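Long-range contacts in aminotransferase AspB (Helicobacter pylori 26695, PDB 3EZS), which is probably a pyridoxal 5'-phosphate-dependent transaminase of the class I and II family, moving amino groups between amino acids and keto acids: residues R286-N291 against V355-L360; Y200-P205 against N292-R297; Q153-V158 against H186-I191; P109-P114 against L157-S162. All blocks are in the same frame, centred on the assembly; numbering follows the deposited sequence.

Interaction 1 (R286-N291 against V355-L360); sequences RNIYAN and VYDTPL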
loop_
_atom_site.group_PDB
_atom_site.type_symbol
_atom_site.label_atom_id
_atom_site.label_comp_id
_atom_site.label_asym_id
_atom_site.label_seq_id
_atom_site.Cartn_x
_atom_site.Cartn_y
_atom_site.Cartn_z
ATOM N N ARG A 286 -24.137 -11.273 8.206
ATOM C CA ARG A 286 -23.963 -12.732 8.151
ATOM C C ARG A 286 -25.305 -13.429 7.984
ATOM O O ARG A 286 -25.423 -14.400 7.250
ATOM C CB ARG A 286 -23.301 -13.270 9.416
ATOM C CG ARG A 286 -22.887 -14.752 9.281
ATOM C CD ARG A 286 -22.517 -15.408 10.602
ATOM N NE ARG A 286 -23.661 -15.497 11.522
ATOM C CZ ARG A 286 -24.690 -16.352 11.406
ATOM N NH1 ARG A 286 -24.775 -17.213 10.402
ATOM N NH2 ARG A 286 -25.677 -16.333 12.298
ATOM N N ASN A 287 -26.307 -12.941 8.696
ATOM C CA ASN A 287 -27.615 -13.531 8.601
ATOM C C ASN A 287 -28.180 -13.479 7.178
ATOM O O ASN A 287 -28.831 -14.409 6.761
ATOM C CB ASN A 287 -28.580 -12.860 9.553
ATOM C CG ASN A 287 -29.869 -13.590 9.622
ATOM O OD1 ASN A 287 -30.883 -13.104 9.134
ATOM N ND2 ASN A 287 -29.827 -14.820 10.139
ATOM N N ILE A 288 -27.906 -12.399 6.450
ATOM C CA ILE A 288 -28.362 -12.272 5.068
ATOM C C ILE A 288 -27.648 -13.315 4.210
ATOM O O ILE A 288 -28.283 -14.019 3.433
ATOM C CB ILE A 288 -28.108 -10.867 4.475
ATOM C CG1 ILE A 288 -28.932 -9.796 5.191
ATOM C CG2 ILE A 288 -28.489 -10.819 2.992
ATOM C CD1 ILE A 288 -28.517 -8.369 4.768
ATOM N N TYR A 289 -26.335 -13.427 4.364
ATOM C CA TYR A 289 -25.589 -14.429 3.608
ATOM C C TYR A 289 -25.979 -15.851 4.026
ATOM O O TYR A 289 -25.966 -16.750 3.197
ATOM C CB TYR A 289 -24.080 -14.244 3.741
ATOM C CG TYR A 289 -23.560 -12.898 3.272
ATOM C CD1 TYR A 289 -23.827 -12.432 1.996
ATOM C CD2 TYR A 289 -22.771 -12.111 4.106
ATOM C CE1 TYR A 289 -23.343 -11.190 1.561
ATOM C CE2 TYR A 289 -22.280 -10.880 3.689
ATOM C CZ TYR A 289 -22.569 -10.427 2.420
ATOM O OH TYR A 289 -22.072 -9.220 2.022
ATOM N N ALA A 290 -26.325 -16.041 5.303
ATOM C CA ALA A 290 -26.785 -17.334 5.811
ATOM C C ALA A 290 -28.042 -17.733 5.078
ATOM O O ALA A 290 -28.132 -18.855 4.577
ATOM C CB ALA A 290 -27.068 -17.264 7.306
ATOM N N ASN A 291 -28.996 -16.804 5.014
ATOM C CA ASN A 291 -30.267 -17.026 4.305
ATOM C C ASN A 291 -30.134 -17.163 2.796
ATOM O O ASN A 291 -30.953 -17.849 2.170
ATOM C CB ASN A 291 -31.284 -15.944 4.654
ATOM C CG ASN A 291 -31.768 -16.038 6.101
ATOM O OD1 ASN A 291 -31.841 -17.130 6.666
ATOM N ND2 ASN A 291 -32.143 -14.901 6.684
ATOM N N VAL A 355 -24.477 -11.850 -3.178
ATOM C CA VAL A 355 -24.156 -10.595 -2.504
ATOM C C VAL A 355 -25.319 -9.599 -2.443
ATOM O O VAL A 355 -25.107 -8.412 -2.188
ATOM C CB VAL A 355 -22.872 -9.970 -3.135
ATOM C CG1 VAL A 355 -21.684 -10.921 -2.951
ATOM C CG2 VAL A 355 -23.074 -9.652 -4.615
ATOM N N TYR A 356 -26.544 -10.089 -2.633
ATOM C CA TYR A 356 -27.734 -9.237 -2.572
ATOM C C TYR A 356 -28.618 -9.638 -1.395
ATOM O O TYR A 356 -28.473 -10.726 -0.849
ATOM C CB TYR A 356 -28.546 -9.343 -3.856
ATOM C CG TYR A 356 -27.806 -8.853 -5.054
ATOM C CD1 TYR A 356 -26.994 -9.709 -5.771
ATOM C CD2 TYR A 356 -27.915 -7.538 -5.481
ATOM C CE1 TYR A 356 -26.312 -9.287 -6.866
ATOM C CE2 TYR A 356 -27.215 -7.093 -6.579
ATOM C CZ TYR A 356 -26.412 -7.980 -7.274
ATOM O OH TYR A 356 -25.695 -7.579 -8.382
ATOM N N ASP A 357 -29.536 -8.755 -1.012
ATOM C CA ASP A 357 -30.491 -9.082 0.035
ATOM C C ASP A 357 -31.321 -10.287 -0.454
ATOM O O ASP A 357 -31.703 -10.364 -1.630
ATOM C CB ASP A 357 -31.401 -7.894 0.363
ATOM C CG ASP A 357 -32.124 -8.062 1.682
ATOM O OD1 ASP A 357 -31.656 -8.839 2.566
ATOM O OD2 ASP A 357 -33.160 -7.392 1.846
ATOM N N THR A 358 -31.607 -11.209 0.464
ATOM C CA THR A 358 -32.244 -12.484 0.123
ATOM C C THR A 358 -33.478 -12.439 -0.808
ATOM O O THR A 358 -33.553 -13.210 -1.757
ATOM C CB THR A 358 -32.540 -13.270 1.391
ATOM O OG1 THR A 358 -31.371 -13.258 2.239
ATOM C CG2 THR A 358 -32.954 -14.712 1.039
ATOM N N PRO A 359 -34.430 -11.525 -0.574
ATOM C CA PRO A 359 -35.591 -11.534 -1.462
ATOM C C PRO A 359 -35.284 -11.269 -2.943
ATOM O O PRO A 359 -36.029 -11.736 -3.808
ATOM C CB PRO A 359 -36.478 -10.419 -0.886
ATOM C CG PRO A 359 -36.000 -10.221 0.520
ATOM C CD PRO A 359 -34.540 -10.474 0.451
ATOM N N LEU A 360 -34.200 -10.543 -3.232
ATOM C CA LEU A 360 -33.822 -10.221 -4.608
ATOM C C LEU A 360 -33.285 -11.432 -5.372
ATOM O O LEU A 360 -33.284 -11.427 -6.602
ATOM C CB LEU A 360 -32.804 -9.071 -4.644
ATOM C CG LEU A 360 -33.228 -7.767 -3.947
ATOM C CD1 LEU A 360 -32.057 -6.776 -3.757
ATOM C CD2 LEU A 360 -34.392 -7.128 -4.713
HETATM O O HOH W 1 -32.211 -12.374 4.870
#
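T358 packs on I288 and N291, and D357 on I288, where the turn leading into helix 358-372 meets helix 280-299. The close part is small. T358 turns its side chain toward the helix, and OG1 lies 3.4 Å from the backbone O of I288 and 3.6 Å from CB of N291, with no hydrogen bond directly between the two segments. With OG1 beside its own backbone N (chi1 -47°), the hydroxyl reaches the helix while CG2 lies near the carbonyl of N291. Next to it, CG2 of I288 sits 3.8 Å from OD1 of D357 and equally 3.8 Å from the backbone O of Y356, the isoleucine and aspartate side chains crossing at about a right angle. Deeper in, the Y289 ring turns an edge to V355, CE1 lying 4.2 Å from its CA, and F310 meets both residues. The wetter side lies at N291, where a water accepts from ND2 at 3.1 Å and donates to OG1 of T358 at 2.9 Å, filling in for a direct bond. The hydroxyl also hydrogen-bonds to N292 OD1, one residue beyond N291. N292 ND2 also bonds to the backbone O of Y356. The arrangement is consistent with fold type I aminotransferases, in which a long helix leads into the small C-terminal domain and packs against its elements.

Interaction 2 (Y200-P205 against N292-R297); sequences YENTPP and NLKLAR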
loop_
_atom_site.group_PDB
_atom_site.type_symbol
_atom_site.label_atom_id
_atom_site.label_comp_id
_atom_site.label_asym_id
_atom_site.label_seq_id
_atom_site.Cartn_x
_atom_site.Cartn_y
_atom_site.Cartn_z
ATOM N N TYR A 200 -20.704 -17.266 7.187
ATOM C CA TYR A 200 -21.074 -18.645 7.421
ATOM C C TYR A 200 -22.545 -18.711 7.813
ATOM O O TYR A 200 -23.130 -17.732 8.281
ATOM C CB TYR A 200 -20.166 -19.295 8.477
ATOM C CG TYR A 200 -20.239 -18.655 9.841
ATOM C CD1 TYR A 200 -21.151 -19.085 10.791
ATOM C CD2 TYR A 200 -19.391 -17.613 10.176
ATOM C CE1 TYR A 200 -21.209 -18.482 12.056
ATOM C CE2 TYR A 200 -19.441 -17.004 11.423
ATOM C CZ TYR A 200 -20.342 -17.439 12.349
ATOM O OH TYR A 200 -20.369 -16.820 13.563
ATOM N N GLU A 201 -23.123 -19.890 7.636
ATOM C CA GLU A 201 -24.553 -20.086 7.786
ATOM C C GLU A 201 -24.985 -20.612 9.137
ATOM O O GLU A 201 -25.952 -20.121 9.703
ATOM C CB GLU A 201 -25.002 -21.062 6.692
ATOM C CG GLU A 201 -26.481 -21.344 6.625
ATOM C CD GLU A 201 -26.788 -22.492 5.693
ATOM O OE1 GLU A 201 -26.021 -22.711 4.733
ATOM O OE2 GLU A 201 -27.801 -23.170 5.922
ATOM N N ASN A 202 -24.303 -21.644 9.626
ATOM C CA ASN A 202 -24.664 -22.274 10.895
ATOM C C ASN A 202 -23.496 -22.177 11.888
ATOM O O ASN A 202 -23.363 -21.202 12.626
ATOM C CB ASN A 202 -25.056 -23.763 10.662
ATOM C CG ASN A 202 -26.168 -23.943 9.640
ATOM O OD1 ASN A 202 -27.116 -23.166 9.586
ATOM N ND2 ASN A 202 -26.065 -25.004 8.834
ATOM N N THR A 203 -22.618 -23.171 11.848
ATOM C CA THR A 203 -21.517 -23.261 12.767
ATOM C C THR A 203 -20.325 -22.445 12.229
ATOM O O THR A 203 -20.017 -22.495 11.026
ATOM C CB THR A 203 -21.191 -24.760 13.069
ATOM O OG1 THR A 203 -19.974 -24.853 13.825
ATOM C CG2 THR A 203 -21.070 -25.586 11.787
ATOM N N PRO A 204 -19.676 -21.655 13.100
ATOM C CA PRO A 204 -18.578 -20.853 12.582
ATOM C C PRO A 204 -17.381 -21.707 12.168
ATOM O O PRO A 204 -17.093 -22.688 12.822
ATOM C CB PRO A 204 -18.201 -19.940 13.760
ATOM C CG PRO A 204 -19.279 -20.114 14.781
ATOM C CD PRO A 204 -19.890 -21.440 14.543
ATOM N N PRO A 205 -16.702 -21.354 11.071
ATOM C CA PRO A 205 -15.534 -22.144 10.669
ATOM C C PRO A 205 -14.329 -21.943 11.608
ATOM O O PRO A 205 -14.166 -20.881 12.205
ATOM C CB PRO A 205 -15.208 -21.594 9.287
ATOM C CG PRO A 205 -15.663 -20.167 9.357
ATOM C CD PRO A 205 -16.951 -20.239 10.135
ATOM N N ASN A 292 -29.122 -16.523 2.206
ATOM C CA ASN A 292 -28.862 -16.680 0.764
ATOM C C ASN A 292 -28.453 -18.118 0.450
ATOM O O ASN A 292 -29.002 -18.726 -0.468
ATOM C CB ASN A 292 -27.797 -15.689 0.259
ATOM C CG ASN A 292 -28.259 -14.248 0.321
ATOM O OD1 ASN A 292 -29.434 -13.983 0.570
ATOM N ND2 ASN A 292 -27.345 -13.307 0.077
ATOM N N LEU A 293 -27.513 -18.665 1.230
ATOM C CA LEU A 293 -27.062 -20.052 1.047
ATOM C C LEU A 293 -28.201 -21.054 1.252
ATOM O O LEU A 293 -28.301 -22.029 0.510
ATOM C CB LEU A 293 -25.920 -20.410 2.019
ATOM C CG LEU A 293 -24.559 -19.734 1.923
ATOM C CD1 LEU A 293 -23.616 -20.245 3.040
ATOM C CD2 LEU A 293 -23.934 -19.954 0.541
ATOM N N LYS A 294 -29.041 -20.821 2.265
ATOM C CA LYS A 294 -30.204 -21.678 2.521
ATOM C C LYS A 294 -31.164 -21.687 1.357
ATOM O O LYS A 294 -31.666 -22.745 0.970
ATOM C CB LYS A 294 -30.980 -21.221 3.771
ATOM C CG LYS A 294 -30.236 -21.438 5.070
ATOM C CD LYS A 294 -31.067 -21.022 6.294
ATOM C CE LYS A 294 -30.246 -21.152 7.574
ATOM N NZ LYS A 294 -29.668 -22.504 7.756
ATOM N N LEU A 295 -31.444 -20.502 0.824
ATOM C CA LEU A 295 -32.356 -20.356 -0.311
ATOM C C LEU A 295 -31.813 -21.107 -1.533
ATOM O O LEU A 295 -32.535 -21.887 -2.160
ATOM C CB LEU A 295 -32.555 -18.869 -0.645
ATOM C CG LEU A 295 -33.394 -18.575 -1.889
ATOM C CD1 LEU A 295 -34.810 -19.155 -1.748
ATOM C CD2 LEU A 295 -33.392 -17.099 -2.164
ATOM N N ALA A 296 -30.538 -20.863 -1.841
ATOM C CA ALA A 296 -29.843 -21.502 -2.955
ATOM C C ALA A 296 -29.912 -23.015 -2.838
ATOM O O ALA A 296 -30.137 -23.713 -3.839
ATOM C CB ALA A 296 -28.376 -21.035 -3.025
ATOM N N ARG A 297 -29.736 -23.518 -1.611
ATOM C CA ARG A 297 -29.763 -24.956 -1.358
ATOM C C ARG A 297 -31.159 -25.559 -1.587
ATOM O O ARG A 297 -31.285 -26.686 -2.074
ATOM C CB ARG A 297 -29.249 -25.271 0.046
ATOM C CG ARG A 297 -29.037 -26.774 0.279
ATOM C CD ARG A 297 -28.504 -27.081 1.674
ATOM N NE ARG A 297 -27.203 -26.435 1.925
ATOM C CZ ARG A 297 -26.988 -25.343 2.662
ATOM N NH1 ARG A 297 -27.971 -24.718 3.286
ATOM N NH2 ARG A 297 -25.756 -24.880 2.788
#
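E201 and R297 reach each other from opposite directions: E201 has CG anti to its backbone N (chi1 -177°) and an extended chain beyond, whereas R297 bends at chi3 (-60°) and swings its guanidinium back to the carboxylate. The grip is end-on. NH2 of R297 bonds OE1 of E201 at 2.9 Å, in the guanidinium plane, and NH1 bonds OE2 at 3.1 Å, tilted from it. Both oxygens use their syn lone pairs, and the two flat groups lie only 27° apart. K294 takes the remaining, anti side of OE2 with NZ at 2.7 Å, and the same NZ bonds OD1 of N202 at 3.2 Å, on a lone pair in the amide plane. Two cations sharing one carboxylate would be expected to stabilise its charge. On the helix itself, CB of L293 lies 3.6 Å from OE1 of E201. R297 NH2 also bonds to the backbone O of I305. Together E201, K294 and R297 form a salt-bridge network tying the loop after strand 189-193 to helix 280-299.

Interaction 3 (Q153-V158 against H186-I191); sequences QEVDLV and HDFILI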
loop_
_atom_site.group_PDB
_atom_site.type_symbol
_atom_site.label_atom_id
_atom_site.label_comp_id
_atom_site.label_asym_id
_atom_site.label_seq_id
_atom_site.Cartn_x
_atom_site.Cartn_y
_atom_site.Cartn_z
ATOM N N GLN A 153 8.169 -32.244 0.728
ATOM C CA GLN A 153 9.591 -32.007 0.993
ATOM C C GLN A 153 10.198 -30.869 0.152
ATOM O O GLN A 153 11.253 -30.332 0.516
ATOM C CB GLN A 153 10.392 -33.285 0.731
ATOM C CG GLN A 153 10.033 -34.454 1.637
ATOM C CD GLN A 153 10.766 -35.741 1.251
ATOM O OE1 GLN A 153 11.710 -35.721 0.453
ATOM N NE2 GLN A 153 10.329 -36.866 1.817
ATOM N N GLU A 154 9.542 -30.520 -0.962
ATOM C CA GLU A 154 10.025 -29.466 -1.863
ATOM C C GLU A 154 9.452 -28.080 -1.596
ATOM O O GLU A 154 10.133 -27.078 -1.819
ATOM C CB GLU A 154 9.746 -29.835 -3.320
ATOM N N VAL A 155 8.218 -28.025 -1.095
ATOM C CA VAL A 155 7.507 -26.770 -0.914
ATOM C C VAL A 155 8.094 -25.930 0.231
ATOM O O VAL A 155 8.610 -26.459 1.209
ATOM C CB VAL A 155 5.971 -27.020 -0.722
ATOM C CG1 VAL A 155 5.690 -27.628 0.647
ATOM C CG2 VAL A 155 5.180 -25.737 -0.912
ATOM N N ASP A 156 8.015 -24.616 0.061
ATOM C CA ASP A 156 8.514 -23.628 1.019
ATOM C C ASP A 156 7.399 -22.847 1.717
ATOM O O ASP A 156 7.562 -22.389 2.842
ATOM C CB ASP A 156 9.398 -22.618 0.271
ATOM C CG ASP A 156 10.601 -23.270 -0.390
ATOM O OD1 ASP A 156 11.302 -24.031 0.302
ATOM O OD2 ASP A 156 10.866 -23.007 -1.589
ATOM N N LEU A 157 6.286 -22.671 1.026
ATOM C CA LEU A 157 5.176 -21.894 1.520
ATOM C C LEU A 157 3.915 -22.515 0.957
ATOM O O LEU A 157 3.854 -22.809 -0.231
ATOM C CB LEU A 157 5.307 -20.436 1.053
ATOM C CG LEU A 157 4.132 -19.485 1.339
ATOM C CD1 LEU A 157 4.049 -19.234 2.825
ATOM C CD2 LEU A 157 4.265 -18.173 0.608
ATOM N N VAL A 158 2.935 -22.753 1.823
ATOM C CA VAL A 158 1.639 -23.281 1.407
ATOM C C VAL A 158 0.563 -22.272 1.821
ATOM O O VAL A 158 0.522 -21.825 2.981
ATOM C CB VAL A 158 1.304 -24.646 2.029
ATOM C CG1 VAL A 158 -0.123 -25.081 1.606
ATOM C CG2 VAL A 158 2.346 -25.682 1.634
ATOM N N HIS A 186 7.948 -30.909 7.946
ATOM C CA HIS A 186 8.758 -30.611 6.771
ATOM C C HIS A 186 9.404 -29.226 6.805
ATOM O O HIS A 186 10.192 -28.890 5.929
ATOM C CB HIS A 186 7.915 -30.776 5.513
ATOM C CG HIS A 186 7.417 -32.174 5.305
ATOM N ND1 HIS A 186 8.196 -33.166 4.751
ATOM C CD2 HIS A 186 6.218 -32.745 5.574
ATOM C CE1 HIS A 186 7.500 -34.287 4.690
ATOM N NE2 HIS A 186 6.294 -34.058 5.176
ATOM N N ASP A 187 9.077 -28.441 7.825
ATOM C CA ASP A 187 9.588 -27.076 7.971
ATOM C C ASP A 187 9.277 -26.163 6.765
ATOM O O ASP A 187 10.188 -25.656 6.099
ATOM C CB ASP A 187 11.095 -27.079 8.301
ATOM C CG ASP A 187 11.582 -25.733 8.869
ATOM O OD1 ASP A 187 10.745 -24.930 9.340
ATOM O OD2 ASP A 187 12.807 -25.488 8.862
ATOM N N PHE A 188 7.988 -26.005 6.457
ATOM C CA PHE A 188 7.545 -25.007 5.468
ATOM C C PHE A 188 6.583 -24.029 6.156
ATOM O O PHE A 188 6.067 -24.313 7.240
ATOM C CB PHE A 188 6.941 -25.605 4.187
ATOM C CG PHE A 188 5.753 -26.480 4.405
ATOM C CD1 PHE A 188 4.492 -25.937 4.587
ATOM C CD2 PHE A 188 5.887 -27.872 4.369
ATOM C CE1 PHE A 188 3.384 -26.753 4.771
ATOM C CE2 PHE A 188 4.777 -28.709 4.549
ATOM C CZ PHE A 188 3.521 -28.146 4.741
ATOM N N ILE A 189 6.399 -22.864 5.539
ATOM C CA ILE A 189 5.521 -21.829 6.048
ATOM C C ILE A 189 4.103 -22.103 5.544
ATOM O O ILE A 189 3.904 -22.376 4.367
ATOM C CB ILE A 189 5.985 -20.413 5.617
ATOM C CG1 ILE A 189 7.421 -20.148 6.085
ATOM C CG2 ILE A 189 4.990 -19.332 6.126
ATOM C CD1 ILE A 189 7.662 -20.423 7.550
ATOM N N LEU A 190 3.133 -22.026 6.455
ATOM C CA LEU A 190 1.737 -22.313 6.164
ATOM C C LEU A 190 0.846 -21.122 6.496
ATOM O O LEU A 190 0.846 -20.658 7.622
ATOM C CB LEU A 190 1.280 -23.506 7.013
ATOM C CG LEU A 190 -0.176 -23.985 6.856
ATOM C CD1 LEU A 190 -0.450 -24.559 5.456
ATOM C CD2 LEU A 190 -0.485 -25.006 7.942
ATOM N N ILE A 191 0.071 -20.661 5.520
ATOM C CA ILE A 191 -0.837 -19.525 5.697
ATOM C C ILE A 191 -2.266 -19.911 5.334
ATOM O O ILE A 191 -2.478 -20.662 4.395
ATOM C CB ILE A 191 -0.468 -18.367 4.713
ATOM C CG1 ILE A 191 0.906 -17.778 5.027
ATOM C CG2 ILE A 191 -1.521 -17.259 4.731
ATOM C CD1 ILE A 191 1.377 -16.807 3.917
HETATM O O HOH W 2 11.489 -24.352 3.239
#
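Backbone hydrogen bonds join D156 and V158 to I189 and I191 in a parallel ladder: I189 N gives to D156 O at 3.0 Å, V158 N to I189 O at 2.7 Å and I191 N to V158 O at 2.8 Å. A CA-H...O contact, L157 CA to I189 O at 3.2 Å, reinforces the pairing. Apolar contacts divide between the two faces of the sheet. On the face carrying V158 and L190, whose side chains lie alongside each other and point the same way, the F188 ring is brought in by a chi1 of 59°, which sets CG between the backbone N and carbonyl carbon. V155 CG1 then sits over one ring face in a CH-pi contact, 4.1 Å from the centroid, and V158 CG2 approaches CE1 of F188 to 3.5 Å. W179 and A183 of helix 173-186 cover this side. On the face of L157 and I189 packing is tight, with L157 CD1 only 3.4 Å from I189 CG2, and F98 and P99 of helix 92-102 lie beyond. Polar side-chain contacts are peripheral. D156 OD1 accepts from a water at 3.0 Å that only weakly reaches D187 O, while OD2 receives T110 N. The pairing closes a beta-alpha-beta crossover, strand 157-160, helix 173-186 and strand 189-193, within the large domain of a fold type I PLP enzyme.

Interaction 4 (P109-P114 against L157-S162); sequences PTIAYP and LVILNS. With EDO (1,2-ethanediol), chain D; EDO (1,2-ethanediol), chain F.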
loop_
_atom_site.group_PDB
_atom_site.type_symbol
_atom_site.label_atom_id
_atom_site.label_comp_id
_atom_site.label_asym_id
_atom_site.label_seq_id
_atom_site.Cartn_x
_atom_site.Cartn_y
_atom_site.Cartn_z
ATOM N N PRO A 109 12.376 -20.710 -5.141
ATOM C CA PRO A 109 11.337 -21.001 -4.170
ATOM C C PRO A 109 10.121 -21.663 -4.805
ATOM O O PRO A 109 9.882 -21.486 -5.992
ATOM C CB PRO A 109 10.998 -19.628 -3.602
ATOM C CG PRO A 109 11.351 -18.664 -4.690
ATOM C CD PRO A 109 12.525 -19.264 -5.385
ATOM N N THR A 110 9.397 -22.450 -4.010
ATOM C CA THR A 110 8.207 -23.169 -4.461
ATOM C C THR A 110 7.025 -22.860 -3.558
ATOM O O THR A 110 7.108 -23.046 -2.344
ATOM C CB THR A 110 8.430 -24.670 -4.434
ATOM O OG1 THR A 110 9.599 -24.996 -5.206
ATOM C CG2 THR A 110 7.185 -25.392 -4.981
ATOM N N ILE A 111 5.928 -22.388 -4.148
ATOM C CA ILE A 111 4.741 -22.043 -3.401
ATOM C C ILE A 111 3.603 -22.984 -3.807
ATOM O O ILE A 111 3.476 -23.335 -4.983
ATOM C CB ILE A 111 4.347 -20.579 -3.656
ATOM C CG1 ILE A 111 5.483 -19.636 -3.235
ATOM C CG2 ILE A 111 3.062 -20.222 -2.914
ATOM C CD1 ILE A 111 5.174 -18.140 -3.542
ATOM N N ALA A 112 2.801 -23.413 -2.832
ATOM C CA ALA A 112 1.642 -24.273 -3.115
ATOM C C ALA A 112 0.374 -23.517 -2.784
ATOM O O ALA A 112 0.328 -22.780 -1.806
ATOM C CB ALA A 112 1.699 -25.576 -2.324
ATOM N N TYR A 113 -0.632 -23.657 -3.637
ATOM C CA TYR A 113 -1.952 -23.066 -3.383
ATOM C C TYR A 113 -3.013 -23.856 -4.147
ATOM O O TYR A 113 -2.685 -24.559 -5.104
ATOM C CB TYR A 113 -1.994 -21.556 -3.691
ATOM C CG TYR A 113 -1.446 -21.125 -5.040
ATOM C CD1 TYR A 113 -0.090 -20.870 -5.207
ATOM C CD2 TYR A 113 -2.285 -20.920 -6.131
ATOM C CE1 TYR A 113 0.415 -20.456 -6.432
ATOM C CE2 TYR A 113 -1.787 -20.506 -7.357
ATOM C CZ TYR A 113 -0.437 -20.280 -7.503
ATOM O OH TYR A 113 0.071 -19.869 -8.718
ATOM N N PRO A 114 -4.295 -23.745 -3.736
ATOM C CA PRO A 114 -5.303 -24.549 -4.440
ATOM C C PRO A 114 -5.635 -24.058 -5.858
ATOM O O PRO A 114 -5.205 -22.971 -6.272
ATOM C CB PRO A 114 -6.540 -24.470 -3.527
ATOM C CG PRO A 114 -6.094 -23.761 -2.278
ATOM C CD PRO A 114 -4.904 -22.942 -2.658
ATOM N N LEU A 157 6.286 -22.671 1.026
ATOM C CA LEU A 157 5.176 -21.894 1.520
ATOM C C LEU A 157 3.915 -22.515 0.957
ATOM O O LEU A 157 3.854 -22.809 -0.231
ATOM C CB LEU A 157 5.307 -20.436 1.053
ATOM C CG LEU A 157 4.132 -19.485 1.339
ATOM C CD1 LEU A 157 4.049 -19.234 2.825
ATOM C CD2 LEU A 157 4.265 -18.173 0.608
ATOM N N VAL A 158 2.935 -22.753 1.823
ATOM C CA VAL A 158 1.639 -23.281 1.407
ATOM C C VAL A 158 0.563 -22.272 1.821
ATOM O O VAL A 158 0.522 -21.825 2.981
ATOM C CB VAL A 158 1.304 -24.646 2.029
ATOM C CG1 VAL A 158 -0.123 -25.081 1.606
ATOM C CG2 VAL A 158 2.346 -25.682 1.634
ATOM N N ILE A 159 -0.279 -21.912 0.860
ATOM C CA ILE A 159 -1.386 -20.986 1.082
ATOM C C ILE A 159 -2.695 -21.735 0.944
ATOM O O ILE A 159 -2.983 -22.294 -0.109
ATOM C CB ILE A 159 -1.413 -19.848 0.045
ATOM C CG1 ILE A 159 -0.100 -19.065 0.047
ATOM C CG2 ILE A 159 -2.578 -18.896 0.327
ATOM C CD1 ILE A 159 0.004 -18.045 -1.067
ATOM N N LEU A 160 -3.463 -21.787 2.029
ATOM C CA LEU A 160 -4.796 -22.361 2.019
ATOM C C LEU A 160 -5.771 -21.186 2.042
ATOM O O LEU A 160 -5.389 -20.047 2.379
ATOM C CB LEU A 160 -5.032 -23.258 3.234
ATOM C CG LEU A 160 -4.060 -24.428 3.453
ATOM C CD1 LEU A 160 -4.308 -25.049 4.833
ATOM C CD2 LEU A 160 -4.149 -25.477 2.330
ATOM N N ASN A 161 -7.019 -21.467 1.674
ATOM C CA ASN A 161 -8.077 -20.470 1.680
ATOM C C ASN A 161 -9.333 -21.176 2.182
ATOM O O ASN A 161 -10.063 -21.784 1.392
ATOM C CB ASN A 161 -8.272 -19.906 0.276
ATOM C CG ASN A 161 -9.362 -18.843 0.192
ATOM O OD1 ASN A 161 -9.997 -18.677 -0.863
ATOM N ND2 ASN A 161 -9.568 -18.104 1.281
ATOM N N SER A 162 -9.580 -21.084 3.492
ATOM C CA SER A 162 -10.701 -21.771 4.124
ATOM C C SER A 162 -11.444 -20.883 5.127
ATOM O O SER A 162 -10.864 -20.505 6.146
ATOM C CB SER A 162 -10.172 -23.003 4.836
ATOM O OG SER A 162 -11.202 -23.734 5.433
HETATM C C1 EDO D . -10.275 -25.647 0.938
HETATM O O1 EDO D . -10.599 -24.995 2.178
HETATM C C2 EDO D . -8.791 -25.456 0.661
HETATM O O2 EDO D . -8.417 -24.105 0.856
HETATM C C1 EDO F . -11.071 -13.848 -2.038
HETATM O O1 EDO F . -11.229 -12.640 -1.274
HETATM C C2 EDO F . -9.888 -14.652 -1.470
HETATM O O2 EDO F . -10.225 -15.619 -0.477
#
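A112 and I159 lie at the heart of a parallel strand pairing in the seven-stranded mixed sheet, where 110-115 lies between 157-160 and the outermost strand 131-136; the paired strands differ in direction by only 15°. The ladder tightens along the strands from its weak first bond, L157 N to T110 O at 3.5 Å, to A112 N with L157 O and I159 N with A112 O, both 2.9 Å. It then ends in a proline: P114 has no N-H to give to I159 O, and its CD lies 3.3 Å from that oxygen instead, while Y113 CA makes a CA-H...O contact with the same I159 O. Side chains meet at ordinary van der Waals distances. I111 CG2 lies 4.2 Å from L157 CD2 and touches CD1 of I159 at a similar separation. A112 CB meets V158 CG2 at 4.0 Å on the other face. Y113 sets its CB 4.1 Å from CB of I159, but its ring leads away from strand 157-160. Y121 and E122 of helix 120-127 touch this side chain, F117 meets its ring edge-to-face, and its hydroxyl bonds to OG of S132. N161 N donates to O2 of a 1,2-ethanediol, probably from the crystallisation liquor, at 3.1 Å; N161 OD1 accepts from N165 N and ND2 gives to D193 O. N161 lies at the C-terminal end of the parallel strands, consistent with the side on which fold type I aminotransferases bind pyridoxal phosphate.

How the interactions relate
Along the chain the contacts close in the order 4, 3, 2, 1, and they form two groups. Interactions 3 and 4, centres 8 Å apart, share L157 and V158: strand 157-160 is the middle strand between 110-115 and 189-193, and each contact takes one of its edges. Interactions 1 and 2, centres 10 Å apart, use consecutive stretches of helix 280-299 and alternate along the sequence; they meet through R286 with Y200 and T358 with N292. The groups do not touch, although interactions 2 and 4 come within about 5 Å between nearest atoms. One group joins three neighbouring strands of the large sheet, the other ties this helix to the loop after strand 189-193 and the C-terminal region.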